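Local atomic coordinates of transglutaminase elicitor (Phytophthora sojae, PDB entry 3TW5), a protein that probably cross-links proteins by joining glutamine side chains to lysine amines, as a transglutaminase, and probably acts as an elicitor recognised by plant innate immunity. Residues A[27-41]-A[231-243]. The protein carries 1 engineered substitution. Numbering follows the deposited sequence.
Sequences PTVGVHTPSPWAGPY and WNQPVRGFKVYEQ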
ATOM      1  N   PRO A  27      16.343 -11.374 -12.100  1.00 41.39           N
ATOM      2  CA  PRO A  27      15.658 -10.711 -13.206  1.00 41.33           C
ATOM      3  C   PRO A  27      15.797  -9.193 -13.106  1.00 41.25           C
ATOM      4  O   PRO A  27      16.005  -8.658 -12.013  1.00 41.33           O
ATOM      5  CB  PRO A  27      14.198 -11.132 -13.019  1.00 41.30           C
ATOM      6  CG  PRO A  27      14.080 -11.471 -11.578  1.00 41.31           C
ATOM      7  CD  PRO A  27      15.400 -12.057 -11.196  1.00 41.40           C
ATOM      8  N   THR A  28      15.699  -8.515 -14.244  1.00 41.12           N
ATOM      9  CA  THR A  28      15.828  -7.061 -14.291  1.00 40.94           C
ATOM     10  C   THR A  28      14.464  -6.408 -14.485  1.00 40.85           C
ATOM     11  O   THR A  28      14.349  -5.184 -14.555  1.00 40.85           O
ATOM     12  CB  THR A  28      16.785  -6.615 -15.415  1.00 40.89           C
ATOM     13  OG1 THR A  28      16.266  -7.039 -16.680  1.00 41.06           O
ATOM     14  CG2 THR A  28      18.167  -7.219 -15.213  1.00 40.81           C
ATOM     15  N   VAL A  29      13.434  -7.245 -14.577  1.00 40.80           N
ATOM     16  CA  VAL A  29      12.053  -6.792 -14.719  1.00 40.70           C
ATOM     17  C   VAL A  29      11.097  -7.814 -14.091  1.00 40.68           C
ATOM     18  O   VAL A  29      11.259  -9.029 -14.262  1.00 40.62           O
ATOM     19  CB  VAL A  29      11.683  -6.500 -16.209  1.00 40.72           C
ATOM     20  CG1 VAL A  29      11.843  -7.753 -17.086  1.00 40.88           C
ATOM     21  CG2 VAL A  29      10.277  -5.916 -16.330  1.00 40.54           C
ATOM     22  N   GLY A  30      10.122  -7.308 -13.345  1.00 40.54           N
ATOM     23  CA  GLY A  30       9.085  -8.141 -12.756  1.00 40.47           C
ATOM     24  C   GLY A  30       7.803  -7.349 -12.650  1.00 40.44           C
ATOM     25  O   GLY A  30       7.765  -6.318 -11.982  1.00 40.49           O
ATOM     26  N   VAL A  31       6.761  -7.821 -13.329  1.00 40.46           N
ATOM     27  CA  VAL A  31       5.443  -7.187 -13.277  1.00 40.49           C
ATOM     28  C   VAL A  31       4.423  -8.178 -12.724  1.00 40.60           C
ATOM     29  O   VAL A  31       4.362  -9.332 -13.160  1.00 40.84           O
ATOM     30  CB  VAL A  31       4.993  -6.662 -14.666  1.00 40.40           C
ATOM     31  CG1 VAL A  31       3.545  -6.180 -14.630  1.00 40.35           C
ATOM     32  CG2 VAL A  31       5.908  -5.537 -15.137  1.00 40.50           C
ATOM     33  N   HIS A  32       3.632  -7.724 -11.756  1.00 40.59           N
ATOM     34  CA  HIS A  32       2.602  -8.561 -11.165  1.00 40.52           C
ATOM     35  C   HIS A  32       1.283  -8.438 -11.920  1.00 40.52           C
ATOM     36  O   HIS A  32       0.719  -7.351 -12.034  1.00 40.46           O
ATOM     37  CB  HIS A  32       2.405  -8.230  -9.687  1.00 40.52           C
ATOM     38  CG  HIS A  32       1.459  -9.157  -8.993  1.00 40.60           C
ATOM     39  ND1 HIS A  32       0.156  -8.813  -8.707  1.00 40.47           N
ATOM     40  CD2 HIS A  32       1.618 -10.430  -8.562  1.00 40.45           C
ATOM     41  CE1 HIS A  32      -0.443  -9.830  -8.112  1.00 40.56           C
ATOM     42  NE2 HIS A  32       0.423 -10.823  -8.013  1.00 40.56           N
ATOM     43  N   THR A  33       0.809  -9.568 -12.436  1.00 40.69           N
ATOM     44  CA  THR A  33      -0.477  -9.637 -13.131  1.00 40.78           C
ATOM     45  C   THR A  33      -1.412 -10.632 -12.435  1.00 40.78           C
ATOM     46  O   THR A  33      -0.977 -11.725 -12.055  1.00 40.98           O
ATOM     47  CB  THR A  33      -0.320 -10.028 -14.624  1.00 40.72           C
ATOM     48  OG1 THR A  33       0.392 -11.266 -14.726  1.00 40.70           O
ATOM     49  CG2 THR A  33       0.432  -8.949 -15.393  1.00 40.81           C
ATOM     50  N   PRO A  34      -2.693 -10.254 -12.249  1.00 40.72           N
ATOM     51  CA  PRO A  34      -3.245  -8.950 -12.621  1.00 40.60           C
ATOM     52  C   PRO A  34      -2.760  -7.857 -11.675  1.00 40.43           C
ATOM     53  O   PRO A  34      -2.411  -8.144 -10.523  1.00 40.59           O
ATOM     54  CB  PRO A  34      -4.757  -9.151 -12.473  1.00 40.55           C
ATOM     55  CG  PRO A  34      -4.895 -10.207 -11.439  1.00 40.69           C
ATOM     56  CD  PRO A  34      -3.703 -11.116 -11.605  1.00 40.75           C
ATOM     57  N   SER A  35      -2.726  -6.624 -12.168  1.00 40.07           N
ATOM     58  CA  SER A  35      -2.335  -5.480 -11.357  1.00 39.70           C
ATOM     59  C   SER A  35      -3.266  -5.327 -10.159  1.00 39.45           C
ATOM     60  O   SER A  35      -4.466  -5.594 -10.269  1.00 39.47           O
ATOM     61  CB  SER A  35      -2.357  -4.201 -12.197  1.00 39.80           C
ATOM     62  OG  SER A  35      -2.124  -3.054 -11.394  1.00 39.74           O
ATOM     63  N   PRO A  36      -2.715  -4.917  -9.002  1.00 39.11           N
ATOM     64  CA  PRO A  36      -3.576  -4.525  -7.893  1.00 38.91           C
ATOM     65  C   PRO A  36      -4.460  -3.357  -8.323  1.00 38.70           C
ATOM     66  O   PRO A  36      -3.994  -2.467  -9.040  1.00 38.69           O
ATOM     67  CB  PRO A  36      -2.581  -4.077  -6.820  1.00 38.92           C
ATOM     68  CG  PRO A  36      -1.330  -4.795  -7.137  1.00 38.92           C
ATOM     69  CD  PRO A  36      -1.289  -4.876  -8.631  1.00 39.10           C
ATOM     70  N   TRP A  37      -5.723  -3.371  -7.910  1.00 38.47           N
ATOM     71  CA  TRP A  37      -6.670  -2.342  -8.338  1.00 38.22           C
ATOM     72  C   TRP A  37      -6.529  -1.023  -7.589  1.00 38.12           C
ATOM     73  O   TRP A  37      -6.060  -0.989  -6.451  1.00 38.19           O
ATOM     74  CB  TRP A  37      -8.116  -2.843  -8.279  1.00 38.27           C
ATOM     75  CG  TRP A  37      -8.515  -3.575  -7.023  1.00 38.07           C
ATOM     76  CD1 TRP A  37      -8.517  -4.926  -6.832  1.00 38.05           C
ATOM     77  CD2 TRP A  37      -9.003  -2.998  -5.806  1.00 38.01           C
ATOM     78  NE1 TRP A  37      -8.964  -5.227  -5.571  1.00 37.91           N
ATOM     79  CE2 TRP A  37      -9.271  -4.064  -4.918  1.00 37.99           C
ATOM     80  CE3 TRP A  37      -9.232  -1.685  -5.376  1.00 38.09           C
ATOM     81  CZ2 TRP A  37      -9.755  -3.860  -3.622  1.00 37.99           C
ATOM     82  CZ3 TRP A  37      -9.715  -1.479  -4.086  1.00 38.21           C
ATOM     83  CH2 TRP A  37      -9.972  -2.564  -3.225  1.00 38.26           C
ATOM     84  N   ALA A  38      -6.934   0.063  -8.240  1.00 37.90           N
ATOM     85  CA  ALA A  38      -6.881   1.385  -7.636  1.00 37.72           C
ATOM     86  C   ALA A  38      -8.134   1.649  -6.813  1.00 37.69           C
ATOM     87  O   ALA A  38      -9.224   1.193  -7.160  1.00 37.64           O
ATOM     88  CB  ALA A  38      -6.706   2.448  -8.701  1.00 37.72           C
ATOM     89  N   GLY A  39      -7.960   2.383  -5.720  1.00 37.63           N
ATOM     90  CA  GLY A  39      -9.051   2.738  -4.819  1.00 37.81           C
ATOM     91  C   GLY A  39      -8.559   3.745  -3.801  1.00 37.97           C
ATOM     92  O   GLY A  39      -7.354   3.877  -3.600  1.00 38.07           O
ATOM     93  N   PRO A  40      -9.481   4.467  -3.148  1.00 38.15           N
ATOM     94  CA  PRO A  40      -9.032   5.493  -2.216  1.00 38.50           C
ATOM     95  C   PRO A  40      -8.649   4.931  -0.853  1.00 38.82           C
ATOM     96  O   PRO A  40      -8.897   3.757  -0.566  1.00 38.67           O
ATOM     97  CB  PRO A  40     -10.251   6.407  -2.090  1.00 38.53           C
ATOM     98  CG  PRO A  40     -11.410   5.544  -2.385  1.00 38.11           C
ATOM     99  CD  PRO A  40     -10.946   4.341  -3.163  1.00 38.08           C
ATOM    100  N   TYR A  41      -8.038   5.778  -0.032  1.00 39.36           N
ATOM    101  CA  TYR A  41      -7.669   5.413   1.326  1.00 40.02           C
ATOM    102  C   TYR A  41      -8.774   5.806   2.311  1.00 40.31           C
ATOM    103  O   TYR A  41      -8.551   5.835   3.524  1.00 40.45           O
ATOM    104  CB  TYR A  41      -6.317   6.034   1.707  1.00 40.08           C
ATOM    105  CG  TYR A  41      -6.320   7.542   1.858  1.00 40.48           C
ATOM    106  CD1 TYR A  41      -6.247   8.134   3.120  1.00 40.85           C
ATOM    107  CD2 TYR A  41      -6.382   8.377   0.739  1.00 40.85           C
ATOM    108  CE1 TYR A  41      -6.240   9.524   3.269  1.00 41.09           C
ATOM    109  CE2 TYR A  41      -6.382   9.769   0.875  1.00 41.09           C
ATOM    110  CZ  TYR A  41      -6.306  10.333   2.140  1.00 41.16           C
ATOM    111  OH  TYR A  41      -6.305  11.703   2.275  1.00 41.03           O
ATOM    112  N   TRP A 231       2.434   6.002   4.462  1.00 58.47           N
ATOM    113  CA  TRP A 231       1.609   5.753   3.282  1.00 57.45           C
ATOM    114  C   TRP A 231       1.821   4.347   2.751  1.00 56.33           C
ATOM    115  O   TRP A 231       2.955   3.915   2.566  1.00 56.33           O
ATOM    116  CB  TRP A 231       1.903   6.770   2.176  1.00 58.02           C
ATOM    117  CG  TRP A 231       1.064   8.007   2.258  1.00 59.06           C
ATOM    118  CD1 TRP A 231       1.497   9.282   2.508  1.00 59.62           C
ATOM    119  CD2 TRP A 231      -0.361   8.093   2.097  1.00 59.65           C
ATOM    120  NE1 TRP A 231       0.434  10.157   2.506  1.00 60.01           N
ATOM    121  CE2 TRP A 231      -0.718   9.453   2.259  1.00 60.05           C
ATOM    122  CE3 TRP A 231      -1.368   7.157   1.831  1.00 59.59           C
ATOM    123  CZ2 TRP A 231      -2.042   9.898   2.164  1.00 60.01           C
ATOM    124  CZ3 TRP A 231      -2.679   7.598   1.739  1.00 59.85           C
ATOM    125  CH2 TRP A 231      -3.004   8.958   1.904  1.00 59.89           C
ATOM    126  N   ASN A 232       0.725   3.635   2.510  1.00 54.77           N
ATOM    127  CA  ASN A 232       0.787   2.286   1.960  1.00 53.11           C
ATOM    128  C   ASN A 232       0.252   2.237   0.541  1.00 52.07           C
ATOM    129  O   ASN A 232      -0.836   2.742   0.263  1.00 51.85           O
ATOM    130  CB  ASN A 232       0.019   1.301   2.842  1.00 53.29           C
ATOM    131  CG  ASN A 232       0.681   1.077   4.183  1.00 53.02           C
ATOM    132  OD1 ASN A 232       1.395   0.096   4.376  1.00 53.09           O
ATOM    133  ND2 ASN A 232       0.449   1.987   5.119  1.00 53.08           N
ATOM    134  N   GLN A 233       1.032   1.636  -0.353  1.00 50.61           N
ATOM    135  CA  GLN A 233       0.640   1.465  -1.750  1.00 49.23           C
ATOM    136  C   GLN A 233       0.963   0.037  -2.181  1.00 48.28           C
ATOM    137  O   GLN A 233       2.030  -0.477  -1.842  1.00 48.22           O
ATOM    138  CB  GLN A 233       1.387   2.447  -2.664  1.00 49.29           C
ATOM    139  CG  GLN A 233       1.589   3.869  -2.124  1.00 49.12           C
ATOM    140  CD  GLN A 233       0.326   4.709  -2.134  1.00 49.02           C
ATOM    141  OE1 GLN A 233      -0.557   4.521  -2.969  1.00 48.98           O
ATOM    142  NE2 GLN A 233       0.239   5.650  -1.202  1.00 49.22           N
ATOM    143  N   PRO A 234       0.050  -0.610  -2.930  1.00 47.28           N
ATOM    144  CA  PRO A 234       0.358  -1.929  -3.478  1.00 46.55           C
ATOM    145  C   PRO A 234       1.262  -1.809  -4.704  1.00 45.91           C
ATOM    146  O   PRO A 234       0.998  -0.995  -5.592  1.00 45.91           O
ATOM    147  CB  PRO A 234      -1.015  -2.473  -3.868  1.00 46.52           C
ATOM    148  CG  PRO A 234      -1.823  -1.269  -4.175  1.00 46.68           C
ATOM    149  CD  PRO A 234      -1.311  -0.168  -3.287  1.00 47.19           C
ATOM    150  N   VAL A 235       2.326  -2.606  -4.743  1.00 45.01           N
ATOM    151  CA  VAL A 235       3.295  -2.543  -5.837  1.00 44.14           C
ATOM    152  C   VAL A 235       2.791  -3.298  -7.071  1.00 43.75           C
ATOM    153  O   VAL A 235       2.226  -4.387  -6.958  1.00 43.57           O
ATOM    154  CB  VAL A 235       4.696  -3.049  -5.387  1.00 44.11           C
ATOM    155  CG1 VAL A 235       5.651  -3.172  -6.566  1.00 43.82           C
ATOM    156  CG2 VAL A 235       5.277  -2.115  -4.340  1.00 43.81           C
ATOM    157  N   ARG A 236       2.987  -2.697  -8.243  1.00 43.16           N
ATOM    158  CA  ARG A 236       2.634  -3.326  -9.511  1.00 42.68           C
ATOM    159  C   ARG A 236       3.851  -3.948 -10.193  1.00 42.46           C
ATOM    160  O   ARG A 236       3.738  -5.000 -10.827  1.00 42.49           O
ATOM    161  CB  ARG A 236       1.969  -2.320 -10.450  1.00 42.67           C
ATOM    162  CG  ARG A 236       1.374  -2.949 -11.699  1.00 42.67           C
ATOM    163  CD  ARG A 236       0.867  -1.897 -12.657  1.00 42.92           C
ATOM    164  NE  ARG A 236       0.344  -2.488 -13.887  1.00 43.14           N
ATOM    165  CZ  ARG A 236      -0.248  -1.798 -14.859  1.00 43.23           C
ATOM    166  NH1 ARG A 236      -0.399  -0.482 -14.759  1.00 43.37           N
ATOM    167  NH2 ARG A 236      -0.690  -2.424 -15.939  1.00 43.19           N
ATOM    168  N   GLY A 237       5.008  -3.302 -10.069  1.00 42.10           N
ATOM    169  CA  GLY A 237       6.204  -3.780 -10.749  1.00 41.67           C
ATOM    170  C   GLY A 237       7.522  -3.168 -10.332  1.00 41.50           C
ATOM    171  O   GLY A 237       7.568  -2.134  -9.665  1.00 41.45           O
ATOM    172  N   PHE A 238       8.599  -3.824 -10.750  1.00 41.38           N
ATOM    173  CA  PHE A 238       9.962  -3.403 -10.460  1.00 41.35           C
ATOM    174  C   PHE A 238      10.821  -3.627 -11.701  1.00 41.51           C
ATOM    175  O   PHE A 238      10.865  -4.739 -12.240  1.00 41.56           O
ATOM    176  CB  PHE A 238      10.504  -4.201  -9.269  1.00 41.15           C
ATOM    177  CG  PHE A 238      11.986  -4.059  -9.049  1.00 40.79           C
ATOM    178  CD1 PHE A 238      12.503  -2.946  -8.398  1.00 40.72           C
ATOM    179  CD2 PHE A 238      12.859  -5.058  -9.464  1.00 40.59           C
ATOM    180  CE1 PHE A 238      13.876  -2.822  -8.178  1.00 40.66           C
ATOM    181  CE2 PHE A 238      14.233  -4.944  -9.250  1.00 40.51           C
ATOM    182  CZ  PHE A 238      14.742  -3.825  -8.606  1.00 40.45           C
ATOM    183  N   LYS A 239      11.492  -2.570 -12.155  1.00 41.63           N
ATOM    184  CA  LYS A 239      12.368  -2.663 -13.324  1.00 41.74           C
ATOM    185  C   LYS A 239      13.740  -2.047 -13.064  1.00 41.63           C
ATOM    186  O   LYS A 239      13.843  -0.944 -12.530  1.00 41.60           O
ATOM    187  CB  LYS A 239      11.720  -2.017 -14.552  1.00 41.86           C
ATOM    188  CG  LYS A 239      12.453  -2.314 -15.851  1.00 42.33           C
ATOM    189  CD  LYS A 239      11.796  -1.655 -17.052  1.00 42.96           C
ATOM    190  CE  LYS A 239      12.511  -2.071 -18.333  1.00 43.32           C
ATOM    191  NZ  LYS A 239      11.791  -1.630 -19.559  1.00 43.66           N
ATOM    192  N   VAL A 240      14.782  -2.786 -13.438  1.00 41.58           N
ATOM    193  CA  VAL A 240      16.156  -2.305 -13.366  1.00 41.57           C
ATOM    194  C   VAL A 240      16.480  -1.578 -14.669  1.00 41.74           C
ATOM    195  O   VAL A 240      16.398  -2.161 -15.755  1.00 41.73           O
ATOM    196  CB  VAL A 240      17.159  -3.463 -13.137  1.00 41.52           C
ATOM    197  CG1 VAL A 240      18.587  -2.936 -13.044  1.00 41.33           C
ATOM    198  CG2 VAL A 240      16.799  -4.245 -11.880  1.00 41.47           C
ATOM    199  N   TYR A 241      16.837  -0.304 -14.552  1.00 41.87           N
ATOM    200  CA  TYR A 241      17.113   0.537 -15.713  1.00 42.05           C
ATOM    201  C   TYR A 241      18.598   0.599 -16.069  1.00 42.07           C
ATOM    202  O   TYR A 241      18.947   0.846 -17.222  1.00 42.15           O
ATOM    203  CB  TYR A 241      16.562   1.945 -15.491  1.00 42.13           C
ATOM    204  CG  TYR A 241      15.089   2.093 -15.810  1.00 42.45           C
ATOM    205  CD1 TYR A 241      14.112   1.501 -15.008  1.00 42.63           C
ATOM    206  CD2 TYR A 241      14.672   2.840 -16.910  1.00 42.74           C
ATOM    207  CE1 TYR A 241      12.756   1.641 -15.301  1.00 42.89           C
ATOM    208  CE2 TYR A 241      13.319   2.990 -17.210  1.00 42.96           C
ATOM    209  CZ  TYR A 241      12.369   2.388 -16.403  1.00 43.01           C
ATOM    210  OH  TYR A 241      11.034   2.538 -16.699  1.00 43.24           O
ATOM    211  N   GLU A 242      19.462   0.375 -15.083  1.00 42.15           N
ATOM    212  CA  GLU A 242      20.903   0.430 -15.300  1.00 42.21           C
ATOM    213  C   GLU A 242      21.688  -0.398 -14.285  1.00 42.25           C
ATOM    214  O   GLU A 242      21.456  -0.306 -13.078  1.00 42.28           O
ATOM    215  CB  GLU A 242      21.393   1.882 -15.264  1.00 42.22           C
ATOM    216  CG  GLU A 242      22.820   2.070 -15.769  1.00 42.46           C
ATOM    217  CD  GLU A 242      23.413   3.417 -15.402  1.00 42.44           C
ATOM    218  OE1 GLU A 242      22.739   4.454 -15.599  1.00 42.47           O
ATOM    219  OE2 GLU A 242      24.567   3.435 -14.926  1.00 42.38           O
ATOM    220  N   GLN A 243      22.612  -1.207 -14.794  1.00 42.30           N
ATOM    221  CA  GLN A 243      23.621  -1.870 -13.974  1.00 42.35           C
ATOM    222  C   GLN A 243      24.988  -1.506 -14.531  1.00 42.37           C
ATOM    223  O   GLN A 243      25.270  -1.743 -15.710  1.00 42.70           O
ATOM    224  CB  GLN A 243      23.443  -3.386 -13.989  1.00 42.32           C
ATOM    225  CG  GLN A 243      22.226  -3.887 -13.237  1.00 42.54           C
ATOM    226  CD  GLN A 243      22.080  -5.394 -13.309  1.00 42.72           C
ATOM    227  OE1 GLN A 243      23.001  -6.138 -12.968  1.00 42.98           O
ATOM    228  NE2 GLN A 243      20.917  -5.855 -13.753  1.00 42.74           N
TER
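Val29, Gly30 and Val31 pair antiparallel with Lys239, Phe238 and Gly237. Gly30 and Phe238 form the hydrogen-bonded pair: Gly30 N gives to Phe238 O and Phe238 N to Gly30 O, both bonds 2.9 Å long. The flanking residues Thr28 and His32 add one backbone hydrogen bond at each end. Val240 N gives to Thr28 O at 2.7 Å, and His32 N to Arg236 O at 2.9 Å.

Side chains add apolar packing. Val29 and Lys239 lie on the same face of the sheet as Val31, and Val29 CG2 comes 4.2 Å from Lys239 CG. Thr28 CB packs on Val240 CB, 3.9 Å away. The Pro36 and Pro234 rings lie against each other, pointing opposite ways, with Pro36 CB 3.7 Å from Pro234 CB.

Ser35 lies alongside the extended Arg236 chain. With chi1 at -171° that chain turns away from its own backbone N and runs straight past Ser35, where Ser35 OG lies 3.4 Å from Arg236 CD. Ser35 OG hydrogen-bonds to Pro36 O.

The last contact is aromatic. Trp231 turns the edge of its six-membered ring to the face of Tyr41 in a T-shaped stack, planes at 80°. Trp231 CH2 sits 3.3 Å above the centre of the Tyr41 ring.

Three polar ends turn outward: Arg236 NH1 hydrogen-bonds to Thr299 OG1, Tyr41 OH to Thr123 O and Trp231 NE1 to Glu229 OE1. The short strand 29-31 adds to the large antiparallel sheet along strand 232-246, which also pairs with strands 221-223 and 269-280 and has a classic bulge at Arg236 and Gly237, opposite Ser278. After it the chain runs on to Trp37, which packs on helix 154-167, while Pro234 packs on helix 128-137.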